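Local coordinates for HIGH potential IRON sulfur protein (Ectothiorhodospira shaposhnikovii, PDB 1HPI) that carries electrons through a high-potential 4Fe-4S cluster in the anaerobic electron transport of photosynthetic bacteria, at residues Q12-R17 with C51-G56. Residues are numbered along the deposited sequence; the frame is centred on the assembly and turned at random.
Sequences QALEYR and CSVFPG. With SF4 (iron/sulfur cluster), chain B.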
ATOM      1  N   GLN A  12     -10.173   2.186   2.456  1.00 10.59           N
ATOM      2  CA  GLN A  12     -10.792   3.402   1.973  1.00  7.77           C
ATOM      3  C   GLN A  12     -10.305   4.624   2.703  1.00 10.83           C
ATOM      4  O   GLN A  12     -10.084   5.652   2.083  1.00 10.54           O
ATOM      5  CB  GLN A  12     -12.315   3.277   2.052  1.00 10.09           C
ATOM      6  CG  GLN A  12     -12.765   2.203   1.036  1.00 13.38           C
ATOM      7  CD  GLN A  12     -14.250   1.917   1.053  1.00 58.15           C
ATOM      8  OE1 GLN A  12     -14.895   1.849  -0.002  1.00 57.60           O
ATOM      9  NE2 GLN A  12     -14.792   1.724   2.250  1.00 30.01           N
ATOM     10  N   ALA A  13     -10.140   4.495   4.017  1.00 10.60           N
ATOM     11  CA  ALA A  13      -9.678   5.604   4.829  1.00  8.97           C
ATOM     12  C   ALA A  13      -8.345   6.160   4.364  1.00 11.16           C
ATOM     13  O   ALA A  13      -8.079   7.351   4.502  1.00 12.06           O
ATOM     14  CB  ALA A  13      -9.605   5.217   6.296  1.00  8.65           C
ATOM     15  N   LEU A  14      -7.502   5.284   3.822  1.00  9.11           N
ATOM     16  CA  LEU A  14      -6.192   5.675   3.339  1.00  6.82           C
ATOM     17  C   LEU A  14      -6.128   5.723   1.815  1.00  8.58           C
ATOM     18  O   LEU A  14      -5.058   5.844   1.237  1.00  7.97           O
ATOM     19  CB  LEU A  14      -5.129   4.727   3.902  1.00  9.27           C
ATOM     20  CG  LEU A  14      -4.979   4.933   5.406  1.00  9.30           C
ATOM     21  CD1 LEU A  14      -3.944   3.968   5.967  1.00 12.89           C
ATOM     22  CD2 LEU A  14      -4.583   6.379   5.707  1.00  9.54           C
ATOM     23  N   GLU A  15      -7.285   5.633   1.169  1.00  8.38           N
ATOM     24  CA  GLU A  15      -7.361   5.675  -0.287  1.00  9.87           C
ATOM     25  C   GLU A  15      -6.425   4.687  -0.941  1.00  9.34           C
ATOM     26  O   GLU A  15      -5.774   4.949  -1.947  1.00 12.16           O
ATOM     27  CB  GLU A  15      -7.151   7.110  -0.781  1.00 11.50           C
ATOM     28  CG  GLU A  15      -8.310   7.921  -0.182  1.00 22.24           C
ATOM     29  CD  GLU A  15      -8.481   9.239  -0.842  1.00 55.49           C
ATOM     30  OE1 GLU A  15      -8.832   9.131  -2.103  1.00 34.13           O
ATOM     31  OE2 GLU A  15      -8.294  10.286  -0.254  1.00 24.93           O
ATOM     32  N   TYR A  16      -6.374   3.524  -0.333  1.00 10.33           N
ATOM     33  CA  TYR A  16      -5.508   2.479  -0.829  1.00  9.04           C
ATOM     34  C   TYR A  16      -5.948   1.850  -2.146  1.00  8.86           C
ATOM     35  O   TYR A  16      -7.128   1.636  -2.379  1.00  9.93           O
ATOM     36  CB  TYR A  16      -5.393   1.374   0.244  1.00  9.18           C
ATOM     37  CG  TYR A  16      -4.778   0.085  -0.274  1.00  6.65           C
ATOM     38  CD1 TYR A  16      -3.394  -0.081  -0.234  1.00  9.03           C
ATOM     39  CD2 TYR A  16      -5.560  -0.948  -0.795  1.00  8.07           C
ATOM     40  CE1 TYR A  16      -2.799  -1.250  -0.704  1.00  8.84           C
ATOM     41  CE2 TYR A  16      -4.987  -2.130  -1.267  1.00  7.06           C
ATOM     42  CZ  TYR A  16      -3.598  -2.269  -1.224  1.00  6.74           C
ATOM     43  OH  TYR A  16      -3.004  -3.417  -1.688  1.00  7.36           O
ATOM     44  N   ARG A  17      -4.983   1.532  -3.004  1.00  6.61           N
ATOM     45  CA  ARG A  17      -5.232   0.882  -4.286  1.00 10.92           C
ATOM     46  C   ARG A  17      -4.204  -0.234  -4.455  1.00 10.13           C
ATOM     47  O   ARG A  17      -3.046  -0.052  -4.099  1.00  7.78           O
ATOM     48  CB  ARG A  17      -5.039   1.760  -5.509  1.00  3.72           C
ATOM     49  CG  ARG A  17      -6.021   2.908  -5.579  1.00 10.25           C
ATOM     50  CD  ARG A  17      -7.479   2.485  -5.659  1.00 20.37           C
ATOM     51  NE  ARG A  17      -8.311   3.650  -5.378  1.00 89.91           N
ATOM     52  CZ  ARG A  17      -8.892   3.867  -4.201  1.00100.00           C
ATOM     53  NH1 ARG A  17      -8.765   3.014  -3.193  1.00100.00           N
ATOM     54  NH2 ARG A  17      -9.628   4.957  -4.017  1.00100.00           N
ATOM     55  N   CYS A  51       2.186  -4.577   6.063  1.00  6.93           N
ATOM     56  CA  CYS A  51       2.274  -3.125   6.169  1.00 11.32           C
ATOM     57  C   CYS A  51       1.950  -2.694   7.609  1.00 10.42           C
ATOM     58  O   CYS A  51       0.907  -3.063   8.141  1.00  5.79           O
ATOM     59  CB  CYS A  51       1.313  -2.448   5.169  1.00  8.26           C
ATOM     60  SG  CYS A  51       1.166  -0.678   5.504  1.00  8.59           S
ATOM     61  N   SER A  52       2.818  -1.919   8.257  1.00  8.10           N
ATOM     62  CA  SER A  52       2.610  -1.475   9.638  1.00 11.83           C
ATOM     63  C   SER A  52       1.301  -0.767   9.902  1.00 13.88           C
ATOM     64  O   SER A  52       0.737  -0.852  10.987  1.00 13.27           O
ATOM     65  CB  SER A  52       3.719  -0.529  10.040  1.00 12.56           C
ATOM     66  OG  SER A  52       4.911  -1.250   9.835  1.00 51.99           O
ATOM     67  N   VAL A  53       0.821  -0.053   8.903  1.00  8.44           N
ATOM     68  CA  VAL A  53      -0.415   0.657   9.092  1.00  6.06           C
ATOM     69  C   VAL A  53      -1.669  -0.182   8.888  1.00  6.27           C
ATOM     70  O   VAL A  53      -2.764   0.301   9.159  1.00  7.77           O
ATOM     71  CB  VAL A  53      -0.377   2.059   8.467  1.00 15.83           C
ATOM     72  CG1 VAL A  53      -0.634   2.038   6.968  1.00 13.87           C
ATOM     73  CG2 VAL A  53      -1.342   3.016   9.156  1.00 28.49           C
ATOM     74  N   PHE A  54      -1.521  -1.441   8.441  1.00  6.22           N
ATOM     75  CA  PHE A  54      -2.649  -2.340   8.221  1.00  3.52           C
ATOM     76  C   PHE A  54      -2.383  -3.664   8.909  1.00  9.75           C
ATOM     77  O   PHE A  54      -2.121  -4.681   8.278  1.00  7.57           O
ATOM     78  CB  PHE A  54      -2.786  -2.618   6.710  1.00  7.97           C
ATOM     79  CG  PHE A  54      -3.420  -1.479   5.952  1.00  6.60           C
ATOM     80  CD1 PHE A  54      -4.783  -1.243   6.128  1.00  9.87           C
ATOM     81  CD2 PHE A  54      -2.708  -0.652   5.082  1.00  8.60           C
ATOM     82  CE1 PHE A  54      -5.440  -0.214   5.454  1.00 10.64           C
ATOM     83  CE2 PHE A  54      -3.350   0.381   4.396  1.00  4.79           C
ATOM     84  CZ  PHE A  54      -4.715   0.603   4.585  1.00  7.78           C
ATOM     85  N   PRO A  55      -2.426  -3.667  10.228  1.00 11.03           N
ATOM     86  CA  PRO A  55      -2.175  -4.879  10.982  1.00 11.93           C
ATOM     87  C   PRO A  55      -3.067  -6.040  10.566  1.00  6.83           C
ATOM     88  O   PRO A  55      -4.270  -5.877  10.360  1.00 13.36           O
ATOM     89  CB  PRO A  55      -2.445  -4.529  12.448  1.00 11.21           C
ATOM     90  CG  PRO A  55      -2.612  -3.023  12.514  1.00 11.67           C
ATOM     91  CD  PRO A  55      -2.803  -2.525  11.088  1.00 11.57           C
ATOM     92  N   GLY A  56      -2.459  -7.222  10.456  1.00  8.92           N
ATOM     93  CA  GLY A  56      -3.183  -8.428  10.087  1.00 14.98           C
ATOM     94  C   GLY A  56      -3.490  -8.569   8.611  1.00 21.56           C
ATOM     95  O   GLY A  56      -4.195  -9.489   8.205  1.00 11.39           O
TER
HETATM   96 FE1  SF4 B  80       1.546   0.568   0.894  1.00  8.54          FE
HETATM   97 FE2  SF4 B  80       3.055   2.229   2.464  1.00 10.35          FE
HETATM   98 FE3  SF4 B  80       1.347   0.402   3.580  1.00  9.58          FE
HETATM   99 FE4  SF4 B  80       0.338   2.542   2.225  1.00  8.32          FE
HETATM  100  S1  SF4 B  80       1.602   2.604   4.087  1.00  8.26           S
HETATM  101  S2  SF4 B  80      -0.348   0.406   2.052  1.00  8.80           S
HETATM  102  S3  SF4 B  80       1.876   2.810   0.647  1.00  7.13           S
HETATM  103  S4  SF4 B  80       3.148  -0.045   2.290  1.00  8.22           S
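L14 meets V53 and F54 in an apolar contact beside the iron-sulfur cluster, where the end of helix 9-13 faces the loop between strands 48-50 and 57-60. CD1 of L14 does the touching, 3.7 Å from CZ of F54, set obliquely to the ring, and 4.0 Å from CG1 of V53, which it meets tip to tip. CB of Y16 also lies near CZ of F54. A Schellman motif with E15 at positive phi ends the helix. CG of Y16 is anti to the backbone N (chi1 167°), which carries the ring to the cluster. CD1 of Y16 is 3.8 Å from sulfide S2. F54 presents its ring edge to the same sulfide, with CE2 3.8 Å from S2. CG1 of V53 packs on sulfide S1 at 3.7 Å. C51 starts a type I turn that ends at F54, and SG of C51 binds iron FE3 at 2.2 Å. N of V53 gives SG of C51 a weak hydrogen bond (3.5 Å, 143°). The hydroxyl of Y16 is hydrogen-bonded to ND1 of H18 and the backbone N of S60. Carbon thus covers two sulfides on this side, and the weak N-H bond may slightly stabilise charge on the C51 thiolate. Such shielding fits the buried HiPIP cluster.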